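Local coordinates for decaprenyl diphosphate synthase (Rhodobacter capsulatus, PDB 3MZV), which probably extends farnesyl diphosphate with isopentenyl diphosphate units, using magnesium, into the long all-trans polyprenyl diphosphate needed for quinone side chains, at residues Asp12-Ala17 with Arg57-Leu62; Gln16-Asp21 with His315-Met320; Ala63-Val68 with Pro73-Leu78. One frame throughout, in Å; residues are numbered along the deposited sequence. Where two conformers were deposited one is given.

Contact 1 (Asp12-Ala17 with Arg57-Leu62)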
loop_
_atom_site.group_PDB
_atom_site.type_symbol
_atom_site.label_atom_id
_atom_site.label_comp_id
_atom_site.label_asym_id
_atom_site.label_seq_id
_atom_site.Cartn_x
_atom_site.Cartn_y
_atom_site.Cartn_z
ATOM N N ASP B 12 18.239 -5.075 24.300
ATOM C CA ASP B 12 19.373 -4.122 24.359
ATOM C C ASP B 12 20.785 -4.702 24.044
ATOM O O ASP B 12 21.597 -4.002 23.441
ATOM C CB ASP B 12 19.369 -3.408 25.725
ATOM C CG ASP B 12 18.014 -2.758 26.024
ATOM O OD1 ASP B 12 17.539 -1.963 25.172
ATOM O OD2 ASP B 12 17.402 -3.084 27.066
ATOM N N ARG B 13 21.069 -5.951 24.445
ATOM C CA ARG B 13 22.341 -6.634 24.077
ATOM C C ARG B 13 22.432 -6.852 22.564
ATOM O O ARG B 13 23.461 -6.607 21.918
ATOM C CB ARG B 13 22.462 -7.998 24.764
ATOM C CG ARG B 13 23.625 -8.154 25.741
ATOM C CD ARG B 13 24.693 -9.179 25.271
ATOM N NE ARG B 13 24.324 -10.571 25.591
ATOM C CZ ARG B 13 24.928 -11.665 25.107
ATOM N NH1 ARG B 13 25.948 -11.560 24.261
ATOM N NH2 ARG B 13 24.499 -12.876 25.462
ATOM N N LEU B 14 21.326 -7.336 22.022
ATOM C CA LEU B 14 21.212 -7.548 20.618
ATOM C C LEU B 14 21.337 -6.194 19.966
ATOM O O LEU B 14 22.043 -6.051 18.985
ATOM C CB LEU B 14 19.854 -8.207 20.317
ATOM C CG LEU B 14 19.506 -8.669 18.912
ATOM C CD1 LEU B 14 20.591 -9.468 18.212
ATOM C CD2 LEU B 14 18.198 -9.473 19.021
ATOM N N ALA B 15 20.656 -5.191 20.521
ATOM C CA ALA B 15 20.694 -3.820 19.952
ATOM C C ALA B 15 22.090 -3.247 19.940
ATOM O O ALA B 15 22.487 -2.628 18.962
ATOM C CB ALA B 15 19.757 -2.865 20.717
ATOM N N GLN B 16 22.864 -3.513 20.984
ATOM C CA GLN B 16 24.223 -2.982 21.065
ATOM C C GLN B 16 25.177 -3.712 20.087
ATOM O O GLN B 16 26.088 -3.090 19.533
ATOM C CB GLN B 16 24.734 -2.987 22.534
ATOM C CG GLN B 16 24.010 -1.913 23.427
ATOM C CD GLN B 16 23.976 -2.217 24.955
ATOM O OE1 GLN B 16 24.799 -2.977 25.481
ATOM N NE2 GLN B 16 23.032 -1.576 25.673
ATOM N N ALA B 17 24.942 -5.013 19.865
ATOM C CA ALA B 17 25.732 -5.795 18.919
ATOM C C ALA B 17 25.421 -5.369 17.495
ATOM O O ALA B 17 26.270 -5.441 16.620
ATOM C CB ALA B 17 25.457 -7.291 19.083
ATOM N N ARG B 57 11.839 -6.078 14.333
ATOM C CA ARG B 57 11.765 -6.605 12.978
ATOM C C ARG B 57 13.010 -6.288 12.145
ATOM O O ARG B 57 13.585 -7.211 11.612
ATOM C CB ARG B 57 10.450 -6.214 12.306
ATOM C CG ARG B 57 9.213 -6.787 13.028
ATOM C CD ARG B 57 7.975 -6.060 12.573
ATOM N NE ARG B 57 6.727 -6.495 13.190
ATOM C CZ ARG B 57 6.283 -6.096 14.382
ATOM N NH1 ARG B 57 7.021 -5.342 15.167
ATOM N NH2 ARG B 57 5.112 -6.526 14.820
ATOM N N PRO B 58 13.449 -5.025 12.065
ATOM C CA PRO B 58 14.700 -4.849 11.345
ATOM C C PRO B 58 15.894 -5.532 12.011
ATOM O O PRO B 58 16.794 -5.987 11.305
ATOM C CB PRO B 58 14.880 -3.333 11.327
ATOM C CG PRO B 58 14.029 -2.837 12.476
ATOM C CD PRO B 58 12.858 -3.721 12.403
ATOM N N MET B 59 15.905 -5.612 13.356
ATOM C CA MET B 59 16.993 -6.334 14.025
ATOM C C MET B 59 17.071 -7.776 13.612
ATOM O O MET B 59 18.162 -8.357 13.579
ATOM C CB MET B 59 16.884 -6.296 15.562
ATOM C CG MET B 59 16.985 -4.956 16.112
ATOM S SD MET B 59 17.361 -4.981 17.928
ATOM C CE MET B 59 18.109 -3.392 17.821
ATOM N N LEU B 60 15.925 -8.370 13.368
ATOM C CA LEU B 60 15.864 -9.780 13.011
ATOM C C LEU B 60 16.567 -9.998 11.670
ATOM O O LEU B 60 17.248 -11.015 11.484
ATOM C CB LEU B 60 14.423 -10.278 12.945
ATOM C CG LEU B 60 13.764 -10.662 14.298
ATOM C CD1 LEU B 60 12.365 -11.220 14.062
ATOM C CD2 LEU B 60 14.562 -11.682 15.036
ATOM N N THR B 61 16.376 -9.056 10.733
ATOM C CA THR B 61 17.029 -9.179 9.427
ATOM C C THR B 61 18.526 -9.025 9.549
ATOM O O THR B 61 19.291 -9.841 9.024
ATOM C CB THR B 61 16.488 -8.133 8.467
ATOM O OG1 THR B 61 15.130 -8.426 8.207
ATOM C CG2 THR B 61 17.309 -8.070 7.123
ATOM N N LEU B 62 18.963 -7.959 10.234
ATOM C CA LEU B 62 20.391 -7.728 10.463
ATOM C C LEU B 62 21.051 -8.926 11.167
ATOM O O LEU B 62 22.110 -9.362 10.758
ATOM C CB LEU B 62 20.596 -6.500 11.335
ATOM C CG LEU B 62 20.091 -5.174 10.758
ATOM C CD1 LEU B 62 20.291 -4.087 11.842
ATOM C CD2 LEU B 62 20.779 -4.839 9.440
#
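Ala15 and Met59 mark where helix 11-17 comes closest to helix 56-67 in these two segments, with their CA atoms 7.4 Å apart. That distance is spanned from one side, because alanine contributes a single methyl and the long Met59 side chain does the reaching. In Met59, CG lies anti to the carbonyl carbon and beside the backbone N (chi1 -63°), and beyond CG the chain runs out nearly straight, carrying the thioether across to the first helix. Its terminal CE lands 3.4 Å from CB of Ala15, closer than carbons usually sit. The same CE is also 3.4 Å from CA of Ala15, so the methyl presses on the backbone corner of the alanine as well as on its side chain. Behind CE, the sulfur SD passes 4.1 Å from CA of Ala15. Leu14 lies beside the thioether: its CB points toward helix 56-67, and its branching carbon CG stands 4.4 Å from SD of Met59. Ala15 thus takes the methyl end of the methionine, while Leu14 only flanks its sulfur. The protein has the all-helical fold of the FPP/GGPP synthase family. Here the short N-terminal helix 11-17 is laid over helix 56-67, which begins within the Gly-Gly-Lys-Arg-Leu-Arg-Pro sequence characteristic of that family. The joint is entirely apolar and buries 144 Å² over both segments, about half of it on Met59. Leu14 also rests on Leu317 and Leu324 of helix 316-328, while Met59 is met by Met22 of helix 19-32. On another side of helix 56-67, the Thr61 hydroxyl is hydrogen-bonded to the carbonyl O of Ala187 in helix 169-194, a polar tie between these two helices.

Contact 2 (Gln16-Asp21 with His315-Met320)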
loop_
_atom_site.group_PDB
_atom_site.type_symbol
_atom_site.label_atom_id
_atom_site.label_comp_id
_atom_site.label_asym_id
_atom_site.label_seq_id
_atom_site.Cartn_x
_atom_site.Cartn_y
_atom_site.Cartn_z
ATOM N N GLN B 16 22.864 -3.513 20.984
ATOM C CA GLN B 16 24.223 -2.982 21.065
ATOM C C GLN B 16 25.177 -3.712 20.087
ATOM O O GLN B 16 26.088 -3.090 19.533
ATOM C CB GLN B 16 24.734 -2.987 22.534
ATOM C CG GLN B 16 24.010 -1.913 23.427
ATOM C CD GLN B 16 23.976 -2.217 24.955
ATOM O OE1 GLN B 16 24.799 -2.977 25.481
ATOM N NE2 GLN B 16 23.032 -1.576 25.673
ATOM N N ALA B 17 24.942 -5.013 19.865
ATOM C CA ALA B 17 25.732 -5.795 18.919
ATOM C C ALA B 17 25.421 -5.369 17.495
ATOM O O ALA B 17 26.270 -5.441 16.620
ATOM C CB ALA B 17 25.457 -7.291 19.083
ATOM N N LEU B 18 24.196 -4.932 17.252
ATOM C CA LEU B 18 23.808 -4.490 15.904
ATOM C C LEU B 18 23.824 -2.961 15.735
ATOM O O LEU B 18 23.337 -2.441 14.729
ATOM C CB LEU B 18 22.415 -5.026 15.600
ATOM C CG LEU B 18 22.296 -6.558 15.591
ATOM C CD1 LEU B 18 20.859 -6.921 15.439
ATOM C CD2 LEU B 18 23.159 -7.091 14.425
ATOM N N ALA B 19 24.397 -2.257 16.705
ATOM C CA ALA B 19 24.354 -0.778 16.794
ATOM C C ALA B 19 24.748 -0.107 15.518
ATOM O O ALA B 19 24.059 0.803 14.998
ATOM C CB ALA B 19 25.273 -0.283 17.961
ATOM N N GLU B 20 25.861 -0.562 14.970
ATOM C CA GLU B 20 26.382 0.062 13.776
ATOM C C GLU B 20 25.482 -0.149 12.569
ATOM O O GLU B 20 25.263 0.778 11.789
ATOM C CB GLU B 20 27.751 -0.482 13.504
ATOM C CG GLU B 20 28.309 -0.061 12.226
ATOM C CD GLU B 20 29.809 -0.133 12.209
ATOM O OE1 GLU B 20 30.407 -0.694 13.149
ATOM O OE2 GLU B 20 30.383 0.410 11.254
ATOM N N ASP B 21 24.980 -1.380 12.404
ATOM C CA ASP B 21 24.076 -1.680 11.300
ATOM C C ASP B 21 22.753 -0.926 11.460
ATOM O O ASP B 21 22.160 -0.492 10.479
ATOM C CB ASP B 21 23.815 -3.210 11.270
ATOM C CG ASP B 21 24.974 -3.999 10.601
ATOM O OD1 ASP B 21 25.857 -3.401 9.963
ATOM O OD2 ASP B 21 24.995 -5.229 10.700
ATOM N N HIS B 315 27.176 -18.902 16.722
ATOM C CA HIS B 315 27.670 -17.541 16.636
ATOM C C HIS B 315 27.048 -16.815 17.854
ATOM O O HIS B 315 25.978 -17.197 18.339
ATOM C CB HIS B 315 27.159 -16.951 15.303
ATOM C CG HIS B 315 27.658 -15.580 14.973
ATOM N ND1 HIS B 315 27.133 -14.437 15.542
ATOM C CD2 HIS B 315 28.629 -15.164 14.125
ATOM C CE1 HIS B 315 27.775 -13.380 15.074
ATOM N NE2 HIS B 315 28.690 -13.795 14.215
ATOM N N PRO B 316 27.697 -15.762 18.356
ATOM C CA PRO B 316 27.072 -15.049 19.473
ATOM C C PRO B 316 25.625 -14.601 19.166
ATOM O O PRO B 316 24.819 -14.473 20.068
ATOM C CB PRO B 316 27.989 -13.838 19.684
ATOM C CG PRO B 316 29.305 -14.202 19.004
ATOM C CD PRO B 316 28.981 -15.168 17.929
ATOM N N LEU B 317 25.330 -14.324 17.897
ATOM C CA LEU B 317 23.994 -13.898 17.519
ATOM C C LEU B 317 22.985 -15.016 17.653
ATOM O O LEU B 317 21.835 -14.746 17.953
ATOM C CB LEU B 317 23.968 -13.340 16.103
ATOM C CG LEU B 317 24.609 -11.958 15.893
ATOM C CD1 LEU B 317 24.716 -11.689 14.408
ATOM C CD2 LEU B 317 23.827 -10.831 16.625
ATOM N N ARG B 318 23.399 -16.265 17.463
ATOM C CA ARG B 318 22.481 -17.363 17.695
ATOM C C ARG B 318 22.017 -17.368 19.158
ATOM O O ARG B 318 20.827 -17.464 19.416
ATOM C CB ARG B 318 23.074 -18.712 17.331
ATOM C CG ARG B 318 22.030 -19.773 17.176
ATOM C CD ARG B 318 22.598 -21.108 16.896
ATOM N NE ARG B 318 23.089 -21.703 18.132
ATOM C CZ ARG B 318 23.729 -22.875 18.219
ATOM N NH1 ARG B 318 23.981 -23.615 17.144
ATOM N NH2 ARG B 318 24.113 -23.325 19.413
ATOM N N GLN B 319 22.945 -17.225 20.094
ATOM C CA GLN B 319 22.578 -17.206 21.502
ATOM C C GLN B 319 21.698 -15.989 21.816
ATOM O O GLN B 319 20.755 -16.105 22.559
ATOM C CB GLN B 319 23.813 -17.275 22.406
ATOM C CG GLN B 319 23.509 -17.631 23.856
ATOM C CD GLN B 319 23.259 -16.398 24.715
ATOM O OE1 GLN B 319 23.745 -15.312 24.400
ATOM N NE2 GLN B 319 22.508 -16.562 25.805
ATOM N N MET B 320 21.975 -14.838 21.215
ATOM C CA MET B 320 21.160 -13.672 21.471
ATOM C C MET B 320 19.712 -13.869 20.949
ATOM O O MET B 320 18.766 -13.414 21.587
ATOM C CB MET B 320 21.797 -12.399 20.886
ATOM C CG MET B 320 22.947 -11.808 21.739
ATOM S SD MET B 320 23.746 -10.314 20.998
ATOM C CE MET B 320 25.153 -11.160 20.284
#
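Ala17 points its CB toward the start of helix 316-328 and meets the thioether of Met320, with CB 4.0 Å from SD. The methyl CE of Met320 lies almost as near, 4.1 Å from CB of Ala17, because the methionine chain is extended as far as SD and then bends at its last torsion (chi3 -99°). Sulfur and methyl therefore lie side by side against the alanine. One residue on, Leu18 leaves helical geometry. It closes helix 11-17 and occupies the N-cap position of helix 19-32, so the break between the two helices falls next to the first turn of helix 316-328. The CB of Leu18 is not aimed at that helix, but its branch end comes closer, and CD2 stands 4.4 Å from CD2 of Leu317, a loose meeting of methyl groups. Leu317 also touches Leu14 and Arg66, and Leu18 touches Met59, so this pair belongs to an apolar seam shared with helix 56-67. His315 is the N-cap of helix 316-328: its ND1 accepts from the backbone N of Leu317 over 3.0 Å, with an N-H...N angle of 168°. The donor lies only 10° out of the imidazole plane. CD of Pro316 sits over one face of this ring, offset toward its rim.

Contact 3 (Ala63-Val68 with Pro73-Leu78)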
loop_
_atom_site.group_PDB
_atom_site.type_symbol
_atom_site.label_atom_id
_atom_site.label_comp_id
_atom_site.label_asym_id
_atom_site.label_seq_id
_atom_site.Cartn_x
_atom_site.Cartn_y
_atom_site.Cartn_z
ATOM N N ALA B 63 20.432 -9.406 12.251
ATOM C CA ALA B 63 20.972 -10.524 13.013
ATOM C C ALA B 63 21.103 -11.799 12.155
ATOM O O ALA B 63 22.146 -12.504 12.212
ATOM C CB ALA B 63 20.133 -10.798 14.315
ATOM N N ALA B 64 20.078 -12.088 11.384
ATOM C CA ALA B 64 20.092 -13.271 10.513
ATOM C C ALA B 64 21.221 -13.187 9.451
ATOM O O ALA B 64 21.958 -14.168 9.266
ATOM C CB ALA B 64 18.722 -13.496 9.825
ATOM N N ALA B 65 21.374 -12.036 8.813
ATOM C CA ALA B 65 22.396 -11.864 7.803
ATOM C C ALA B 65 23.804 -12.010 8.434
ATOM O O ALA B 65 24.627 -12.771 7.939
ATOM C CB ALA B 65 22.242 -10.486 7.079
ATOM N N ARG B 66 24.041 -11.327 9.554
ATOM C CA ARG B 66 25.354 -11.354 10.233
ATOM C C ARG B 66 25.607 -12.744 10.837
ATOM O O ARG B 66 26.742 -13.215 10.844
ATOM C CB ARG B 66 25.435 -10.287 11.349
ATOM C CG ARG B 66 25.435 -8.838 10.875
ATOM C CD ARG B 66 26.748 -8.464 10.271
ATOM N NE ARG B 66 26.853 -7.037 9.961
ATOM C CZ ARG B 66 27.952 -6.458 9.459
ATOM N NH1 ARG B 66 29.053 -7.175 9.262
ATOM N NH2 ARG B 66 27.966 -5.158 9.174
ATOM N N LEU B 67 24.566 -13.408 11.310
ATOM C CA LEU B 67 24.708 -14.754 11.830
ATOM C C LEU B 67 25.229 -15.777 10.790
ATOM O O LEU B 67 25.926 -16.725 11.150
ATOM C CB LEU B 67 23.376 -15.254 12.440
ATOM C CG LEU B 67 23.245 -16.694 12.918
ATOM C CD1 LEU B 67 24.404 -17.029 13.885
ATOM C CD2 LEU B 67 21.896 -16.894 13.613
ATOM N N VAL B 68 24.847 -15.627 9.530
ATOM C CA VAL B 68 25.341 -16.544 8.501
ATOM C C VAL B 68 26.629 -16.008 7.833
ATOM O O VAL B 68 27.066 -16.514 6.782
ATOM C CB VAL B 68 24.231 -16.894 7.482
ATOM C CG1 VAL B 68 23.057 -17.584 8.166
ATOM C CG2 VAL B 68 23.803 -15.654 6.685
ATOM N N PRO B 73 26.619 -5.103 1.779
ATOM C CA PRO B 73 25.897 -4.028 2.462
ATOM C C PRO B 73 24.376 -4.178 2.506
ATOM O O PRO B 73 23.699 -3.344 3.073
ATOM C CB PRO B 73 26.198 -2.846 1.569
ATOM C CG PRO B 73 26.243 -3.481 0.197
ATOM C CD PRO B 73 26.729 -4.847 0.342
ATOM N N PHE B 74 23.831 -5.171 1.819
ATOM C CA PHE B 74 22.401 -5.140 1.493
ATOM C C PHE B 74 21.469 -5.669 2.577
ATOM O O PHE B 74 20.257 -5.651 2.405
ATOM C CB PHE B 74 22.161 -5.873 0.193
ATOM C CG PHE B 74 22.733 -5.147 -1.019
ATOM C CD1 PHE B 74 22.459 -3.838 -1.246
ATOM C CD2 PHE B 74 23.601 -5.798 -1.888
ATOM C CE1 PHE B 74 22.993 -3.177 -2.357
ATOM C CE2 PHE B 74 24.133 -5.126 -3.006
ATOM C CZ PHE B 74 23.824 -3.825 -3.209
ATOM N N HIS B 75 22.015 -6.161 3.683
ATOM C CA HIS B 75 21.172 -6.522 4.822
ATOM C C HIS B 75 20.569 -5.225 5.451
ATOM O O HIS B 75 19.491 -5.247 6.030
ATOM C CB HIS B 75 21.937 -7.357 5.849
ATOM C CG HIS B 75 23.075 -6.645 6.464
ATOM N ND1 HIS B 75 24.004 -5.950 5.720
ATOM C CD2 HIS B 75 23.462 -6.527 7.761
ATOM C CE1 HIS B 75 24.891 -5.401 6.532
ATOM N NE2 HIS B 75 24.590 -5.739 7.776
ATOM N N VAL B 76 21.287 -4.126 5.333
ATOM C CA VAL B 76 20.769 -2.806 5.751
ATOM C C VAL B 76 19.521 -2.376 4.958
ATOM O O VAL B 76 18.443 -2.074 5.532
ATOM C CB VAL B 76 21.883 -1.740 5.724
ATOM C CG1 VAL B 76 21.282 -0.381 6.118
ATOM C CG2 VAL B 76 23.000 -2.141 6.760
ATOM N N HIS B 77 19.623 -2.481 3.646
ATOM C CA HIS B 77 18.498 -2.206 2.752
ATOM C C HIS B 77 17.297 -3.081 3.109
ATOM O O HIS B 77 16.167 -2.602 3.190
ATOM C CB HIS B 77 18.856 -2.437 1.287
ATOM C CG HIS B 77 20.012 -1.624 0.796
ATOM N ND1 HIS B 77 21.273 -1.718 1.346
ATOM C CD2 HIS B 77 20.103 -0.719 -0.211
ATOM C CE1 HIS B 77 22.087 -0.889 0.708
ATOM N NE2 HIS B 77 21.393 -0.253 -0.222
ATOM N N LEU B 78 17.528 -4.371 3.343
ATOM C CA LEU B 78 16.437 -5.276 3.648
ATOM C C LEU B 78 15.776 -4.959 4.993
ATOM O O LEU B 78 14.533 -4.983 5.102
ATOM C CB LEU B 78 16.952 -6.733 3.657
ATOM C CG LEU B 78 17.403 -7.231 2.259
ATOM C CD1 LEU B 78 17.961 -8.665 2.272
ATOM C CD2 LEU B 78 16.242 -7.169 1.328
#
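Ala65 and His75 make the apolar part of this contact, CB against CB at 3.4 Å, with their CA atoms only 6.2 Å apart. The His75 ring follows on from there: CG, set between the backbone N and the carbonyl carbon (chi1 63°), is still 4.0 Å from CB of Ala65. The two segments face each other in a tight helical hairpin, in which helix 56-67 ends, a short loop with a cis peptide before Pro73 turns the chain round, and helix 74-96 runs back. Polar groups meet farther out. Arg66 NE lies 3.4 Å from NE2 of His75, the guanidinium and imidazole planes standing 86° apart. Their common partner is Asp21 of helix 19-32, whose OD2 takes a salt bridge from Arg66 NE and a weak hydrogen bond from His75 NE2. With an alanine in place of His75, the CB contact to Ala65 would remain, but the Asp21 carboxylate would probably lose its weak imidazole bond and keep only Arg66 of the two, and a gap would open where the ring lies beside Arg66 and Tyr70. Among rings, His75 meets Tyr70 of the connecting loop nearly at right angles, so the imidazole is bounded by the loop as well as by both helices.

From the N terminus, helix 11-17 opens both contact 1 and contact 2. Contact 1 closes first, over about 40 residues, on helix 56-67. Contact 3 then follows in series on the same helix, closing the short turn into helix 74-96. Contact 2 spans nearly 300 residues to helix 316-328 and encloses contact 3 within its loop, bringing the N-terminal helices against the last helix of the chain. Contacts 1 and 2 are neighbours, their centres about 6 Å apart, and they share Gln16 and Ala17. Contacts 2 and 3 are joined where Asp21 reaches Arg66 and where Leu317 packs on the same arginine.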